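Long-range contact in GEO10716p1 (Drosophila melanogaster, PDB 7BTG), which probably removes phosphate from phosphoarginine in proteins, as a member of the low molecular weight protein tyrosine phosphatase family: residues A[111-124]-A[138-152]. The protein carries 1 engineered substitution. Numbering follows the deposited sequence.
Sequences LGSYIGRKEDEIIE and AYLQILESCERFLQH
One side-chain amide, that of Q141, ties helix 133-154 to two carbonyls of the preceding loop. Its NE2 gives one N-H to I122 O at 2.7 Å and another to D120 O at 3.3 Å, both from above the carbonyl plane. OE1 reaches E124 N through a water. E144 is extended, CG anti to its backbone N (chi1 -177°), and R117 meets its carboxylate end-on: NH1 to OE2 on the syn lone pair at 3.1 Å, NH2 to OE1. The anti lone pair of OE2 takes R148 NE at 3.0 Å. I115 CD1 meets Q141 CG at 3.7 Å and CG1 meets S145 OG, while CG2 lies over one face of the R117 guanidinium, offset toward its rim. L111 CG packs on S145 CB. The edge of F149 points at the face of Y114, planes 77° apart, and Y114 turns its edge to H152; Y114 OH is hydrogen-bonded to Q109 OE1. I123 O accepts from R13, probably the family's P-loop arginine, so 111-124 ends against the probable active site, leading into the Asp-Pro loop that carries the general acid in relatives. Two arginines probably keep E144 ionised, and Q141 probably helps to set the course of 120-124.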
loop_
_atom_site.group_PDB
_atom_site.type_symbol
_atom_site.label_atom_id
_atom_site.label_comp_id
_atom_site.label_asym_id
_atom_site.label_seq_id
_atom_site.Cartn_x
_atom_site.Cartn_y
_atom_site.Cartn_z
ATOM N N LEU A 111 7.127 1.360 -2.063
ATOM C CA LEU A 111 7.006 0.031 -1.465
ATOM C C LEU A 111 7.898 -0.975 -2.174
ATOM O O LEU A 111 8.540 -1.818 -1.532
ATOM C CB LEU A 111 5.552 -0.448 -1.507
ATOM C CG LEU A 111 5.353 -1.947 -1.238
ATOM C CD1 LEU A 111 5.675 -2.258 0.205
ATOM C CD2 LEU A 111 3.929 -2.384 -1.562
ATOM N N GLY A 112 7.948 -0.899 -3.500
ATOM C CA GLY A 112 8.699 -1.832 -4.310
ATOM C C GLY A 112 10.194 -1.697 -4.180
ATOM O O GLY A 112 10.911 -2.570 -4.670
ATOM N N SER A 113 10.682 -0.649 -3.519
ATOM C CA SER A 113 12.118 -0.566 -3.265
ATOM C C SER A 113 12.592 -1.664 -2.323
ATOM O O SER A 113 13.801 -1.883 -2.210
ATOM C CB SER A 113 12.499 0.818 -2.708
ATOM O OG SER A 113 12.165 0.963 -1.337
ATOM N N TYR A 114 11.675 -2.354 -1.638
ATOM C CA TYR A 114 12.073 -3.490 -0.817
ATOM C C TYR A 114 12.243 -4.764 -1.622
ATOM O O TYR A 114 12.783 -5.737 -1.091
ATOM C CB TYR A 114 11.068 -3.724 0.306
ATOM C CG TYR A 114 11.191 -2.690 1.374
ATOM C CD1 TYR A 114 12.065 -2.858 2.429
ATOM C CD2 TYR A 114 10.470 -1.507 1.298
ATOM C CE1 TYR A 114 12.204 -1.886 3.402
ATOM C CE2 TYR A 114 10.602 -0.531 2.254
ATOM C CZ TYR A 114 11.469 -0.722 3.307
ATOM O OH TYR A 114 11.588 0.256 4.264
ATOM N N ILE A 115 11.802 -4.790 -2.879
ATOM C CA ILE A 115 11.967 -6.002 -3.672
ATOM C C ILE A 115 13.445 -6.330 -3.840
ATOM O O ILE A 115 13.849 -7.498 -3.767
ATOM C CB ILE A 115 11.259 -5.864 -5.033
ATOM C CG1 ILE A 115 9.746 -5.902 -4.841
ATOM C CG2 ILE A 115 11.685 -6.997 -5.965
ATOM C CD1 ILE A 115 8.976 -6.047 -6.134
ATOM N N GLY A 116 14.274 -5.308 -4.049
ATOM C CA GLY A 116 15.697 -5.499 -4.220
ATOM C C GLY A 116 16.149 -5.645 -5.652
ATOM O O GLY A 116 17.333 -5.911 -5.885
ATOM N N ARG A 117 15.242 -5.517 -6.615
ATOM C CA ARG A 117 15.584 -5.510 -8.034
ATOM C C ARG A 117 15.002 -4.238 -8.618
ATOM O O ARG A 117 13.782 -4.142 -8.791
ATOM C CB ARG A 117 15.027 -6.737 -8.754
ATOM C CG ARG A 117 15.376 -8.040 -8.080
ATOM C CD ARG A 117 14.884 -9.232 -8.872
ATOM N NE ARG A 117 13.424 -9.350 -8.882
ATOM C CZ ARG A 117 12.690 -9.813 -7.869
ATOM N NH1 ARG A 117 13.255 -10.197 -6.727
ATOM N NH2 ARG A 117 11.371 -9.878 -7.991
ATOM N N LYS A 118 15.866 -3.267 -8.917
ATOM C CA LYS A 118 15.392 -1.977 -9.408
ATOM C C LYS A 118 14.511 -2.122 -10.636
ATOM O O LYS A 118 13.581 -1.331 -10.827
ATOM C CB LYS A 118 16.573 -1.051 -9.709
ATOM C CG LYS A 118 17.022 -0.223 -8.512
ATOM N N GLU A 119 14.752 -3.129 -11.465
ATOM C CA GLU A 119 13.866 -3.276 -12.613
ATOM C C GLU A 119 12.480 -3.779 -12.217
ATOM O O GLU A 119 11.608 -3.887 -13.083
ATOM C CB GLU A 119 14.498 -4.199 -13.663
ATOM C CG GLU A 119 14.429 -5.697 -13.358
ATOM C CD GLU A 119 15.617 -6.201 -12.540
ATOM O OE1 GLU A 119 16.414 -5.370 -12.036
ATOM O OE2 GLU A 119 15.747 -7.436 -12.402
ATOM N N ASP A 120 12.247 -4.060 -10.931
ATOM C CA ASP A 120 10.940 -4.475 -10.434
ATOM C C ASP A 120 10.421 -3.543 -9.346
ATOM O O ASP A 120 9.514 -3.917 -8.596
ATOM C CB ASP A 120 11.005 -5.913 -9.925
ATOM C CG ASP A 120 10.769 -6.909 -11.024
ATOM O OD1 ASP A 120 9.584 -7.182 -11.326
ATOM O OD2 ASP A 120 11.764 -7.392 -11.607
ATOM N N GLU A 121 10.992 -2.340 -9.258
ATOM C CA GLU A 121 10.649 -1.368 -8.222
ATOM C C GLU A 121 9.193 -0.907 -8.318
ATOM O O GLU A 121 8.541 -0.656 -7.296
ATOM C CB GLU A 121 11.563 -0.151 -8.370
ATOM C CG GLU A 121 12.661 0.023 -7.380
ATOM C CD GLU A 121 13.109 1.472 -7.334
ATOM O OE1 GLU A 121 13.074 2.150 -8.394
ATOM O OE2 GLU A 121 13.465 1.946 -6.235
ATOM N N ILE A 122 8.691 -0.727 -9.535
ATOM C CA ILE A 122 7.465 0.031 -9.775
ATOM C C ILE A 122 6.262 -0.910 -9.801
ATOM O O ILE A 122 6.184 -1.824 -10.624
ATOM C CB ILE A 122 7.554 0.828 -11.092
ATOM C CG1 ILE A 122 8.830 1.664 -11.157
ATOM C CG2 ILE A 122 6.362 1.753 -11.229
ATOM C CD1 ILE A 122 8.875 2.787 -10.128
ATOM N N ILE A 123 5.285 -0.644 -8.951
ATOM C CA ILE A 123 4.058 -1.422 -8.918
ATOM C C ILE A 123 3.008 -0.667 -9.720
ATOM O O ILE A 123 2.463 0.332 -9.251
ATOM C CB ILE A 123 3.625 -1.682 -7.476
ATOM C CG1 ILE A 123 4.837 -2.229 -6.730
ATOM C CG2 ILE A 123 2.484 -2.653 -7.448
ATOM C CD1 ILE A 123 4.557 -2.880 -5.429
ATOM N N GLU A 124 2.724 -1.148 -10.928
ATOM C CA GLU A 124 1.874 -0.444 -11.881
ATOM C C GLU A 124 0.397 -0.574 -11.542
ATOM O O GLU A 124 -0.070 -1.621 -11.081
ATOM C CB GLU A 124 2.088 -0.979 -13.299
ATOM C CG GLU A 124 3.545 -1.111 -13.728
ATOM C CD GLU A 124 4.159 0.212 -14.163
ATOM O OE1 GLU A 124 3.904 1.242 -13.486
ATOM O OE2 GLU A 124 4.887 0.219 -15.190
ATOM N N ALA A 138 0.951 -7.258 -9.797
ATOM C CA ALA A 138 0.943 -6.367 -8.640
ATOM C C ALA A 138 0.870 -7.156 -7.344
ATOM O O ALA A 138 1.535 -6.815 -6.357
ATOM C CB ALA A 138 -0.229 -5.383 -8.732
ATOM N N TYR A 139 0.048 -8.203 -7.320
ATOM C CA TYR A 139 -0.055 -9.012 -6.119
ATOM C C TYR A 139 1.301 -9.589 -5.744
ATOM O O TYR A 139 1.694 -9.550 -4.573
ATOM C CB TYR A 139 -1.081 -10.123 -6.325
ATOM C CG TYR A 139 -1.131 -11.093 -5.170
ATOM C CD1 TYR A 139 -0.290 -12.202 -5.131
ATOM C CD2 TYR A 139 -2.011 -10.906 -4.119
ATOM C CE1 TYR A 139 -0.322 -13.078 -4.081
ATOM C CE2 TYR A 139 -2.045 -11.786 -3.061
ATOM C CZ TYR A 139 -1.198 -12.867 -3.050
ATOM O OH TYR A 139 -1.217 -13.756 -2.002
ATOM N N LEU A 140 2.030 -10.119 -6.730
ATOM C CA LEU A 140 3.328 -10.734 -6.460
ATOM C C LEU A 140 4.348 -9.695 -6.010
ATOM O O LEU A 140 5.072 -9.918 -5.031
ATOM C CB LEU A 140 3.829 -11.486 -7.700
ATOM C CG LEU A 140 3.014 -12.720 -8.145
ATOM C CD1 LEU A 140 3.331 -13.119 -9.592
ATOM C CD2 LEU A 140 3.202 -13.931 -7.205
ATOM N N GLN A 141 4.417 -8.551 -6.708
ATOM C CA GLN A 141 5.292 -7.465 -6.269
ATOM C C GLN A 141 4.945 -7.005 -4.862
ATOM O O GLN A 141 5.837 -6.719 -4.057
ATOM C CB GLN A 141 5.201 -6.272 -7.218
ATOM C CG GLN A 141 6.106 -6.275 -8.423
ATOM C CD GLN A 141 5.655 -5.241 -9.466
ATOM O OE1 GLN A 141 4.495 -5.212 -9.855
ATOM N NE2 GLN A 141 6.575 -4.385 -9.903
ATOM N N ILE A 142 3.655 -6.906 -4.551
ATOM C CA ILE A 142 3.262 -6.417 -3.236
ATOM C C ILE A 142 3.606 -7.449 -2.168
ATOM O O ILE A 142 4.082 -7.106 -1.078
ATOM C CB ILE A 142 1.765 -6.047 -3.225
ATOM C CG1 ILE A 142 1.492 -4.791 -4.068
ATOM C CG2 ILE A 142 1.304 -5.796 -1.819
ATOM C CD1 ILE A 142 0.011 -4.615 -4.463
ATOM N N LEU A 143 3.381 -8.726 -2.468
ATOM C CA LEU A 143 3.677 -9.780 -1.506
ATOM C C LEU A 143 5.170 -9.829 -1.180
ATOM O O LEU A 143 5.556 -9.793 -0.009
ATOM C CB LEU A 143 3.196 -11.123 -2.050
ATOM C CG LEU A 143 3.431 -12.338 -1.162
ATOM C CD1 LEU A 143 2.893 -12.067 0.233
ATOM C CD2 LEU A 143 2.742 -13.521 -1.791
ATOM N N GLU A 144 6.034 -9.880 -2.203
ATOM C CA GLU A 144 7.462 -9.912 -1.908
ATOM C C GLU A 144 7.883 -8.654 -1.172
ATOM O O GLU A 144 8.637 -8.730 -0.189
ATOM C CB GLU A 144 8.299 -10.080 -3.176
ATOM C CG GLU A 144 9.804 -10.190 -2.865
ATOM C CD GLU A 144 10.669 -10.405 -4.106
ATOM O OE1 GLU A 144 10.104 -10.662 -5.195
ATOM O OE2 GLU A 144 11.919 -10.323 -3.988
ATOM N N SER A 145 7.375 -7.491 -1.620
ATOM C CA SER A 145 7.722 -6.216 -0.998
ATOM C C SER A 145 7.396 -6.226 0.485
ATOM O O SER A 145 8.227 -5.841 1.312
ATOM C CB SER A 145 6.980 -5.056 -1.682
ATOM O OG SER A 145 7.273 -4.962 -3.060
ATOM N N CYS A 146 6.175 -6.633 0.843
ATOM C CA CYS A 146 5.823 -6.702 2.258
ATOM C C CYS A 146 6.701 -7.710 3.001
ATOM O O CYS A 146 7.055 -7.502 4.168
ATOM C CB CYS A 146 4.348 -7.084 2.429
ATOM S SG CYS A 146 3.133 -5.842 1.944
ATOM N N GLU A 147 7.021 -8.833 2.360
ATOM C CA GLU A 147 7.840 -9.840 3.029
ATOM C C GLU A 147 9.220 -9.298 3.365
ATOM O O GLU A 147 9.671 -9.391 4.512
ATOM C CB GLU A 147 7.955 -11.078 2.156
ATOM C CG GLU A 147 6.629 -11.687 1.873
ATOM C CD GLU A 147 6.683 -13.165 1.813
ATOM O OE1 GLU A 147 7.180 -13.773 2.782
ATOM O OE2 GLU A 147 6.251 -13.712 0.779
ATOM N N ARG A 148 9.907 -8.716 2.381
ATOM C CA ARG A 148 11.236 -8.192 2.678
ATOM C C ARG A 148 11.168 -7.020 3.641
ATOM O O ARG A 148 12.070 -6.849 4.464
ATOM C CB ARG A 148 11.955 -7.820 1.383
ATOM C CG ARG A 148 12.115 -9.030 0.497
ATOM C CD ARG A 148 13.210 -8.907 -0.502
ATOM N NE ARG A 148 13.259 -10.109 -1.327
ATOM C CZ ARG A 148 13.929 -11.214 -1.007
ATOM N NH1 ARG A 148 14.619 -11.274 0.118
ATOM N NH2 ARG A 148 13.908 -12.262 -1.816
ATOM N N PHE A 149 10.093 -6.233 3.588
ATOM C CA PHE A 149 9.947 -5.131 4.531
ATOM C C PHE A 149 9.867 -5.635 5.968
ATOM O O PHE A 149 10.488 -5.064 6.872
ATOM C CB PHE A 149 8.714 -4.294 4.193
ATOM C CG PHE A 149 8.276 -3.392 5.322
ATOM C CD1 PHE A 149 7.099 -3.642 6.012
ATOM C CD2 PHE A 149 9.053 -2.331 5.713
ATOM C CE1 PHE A 149 6.688 -2.829 7.045
ATOM C CE2 PHE A 149 8.657 -1.509 6.761
ATOM C CZ PHE A 149 7.474 -1.764 7.427
ATOM N N LEU A 150 9.078 -6.688 6.204
ATOM C CA LEU A 150 8.938 -7.201 7.566
ATOM C C LEU A 150 10.256 -7.786 8.059
ATOM O O LEU A 150 10.652 -7.569 9.210
ATOM C CB LEU A 150 7.836 -8.257 7.618
ATOM C CG LEU A 150 6.368 -7.848 7.501
ATOM C CD1 LEU A 150 5.549 -9.083 7.194
ATOM C CD2 LEU A 150 5.879 -7.194 8.783
ATOM N N GLN A 151 10.948 -8.516 7.184
ATOM C CA GLN A 151 12.265 -9.057 7.484
ATOM C C GLN A 151 13.225 -7.970 7.923
ATOM O O GLN A 151 14.099 -8.218 8.759
ATOM C CB GLN A 151 12.801 -9.780 6.250
ATOM C CG GLN A 151 14.130 -10.470 6.434
ATOM C CD GLN A 151 14.978 -10.453 5.166
ATOM O OE1 GLN A 151 14.512 -10.825 4.088
ATOM N NE2 GLN A 151 16.228 -10.008 5.293
ATOM N N HIS A 152 13.070 -6.754 7.387
ATOM C CA HIS A 152 14.005 -5.678 7.694
ATOM C C HIS A 152 13.637 -4.939 8.968
ATOM O O HIS A 152 14.528 -4.470 9.680
ATOM C CB HIS A 152 14.078 -4.686 6.532
ATOM C CG HIS A 152 14.638 -5.271 5.271
ATOM N ND1 HIS A 152 14.582 -6.622 4.985
ATOM C CD2 HIS A 152 15.276 -4.692 4.224
ATOM C CE1 HIS A 152 15.154 -6.848 3.815
ATOM N NE2 HIS A 152 15.584 -5.694 3.332
HETATM O O HOH W 1 3.437 -3.893 -11.888
#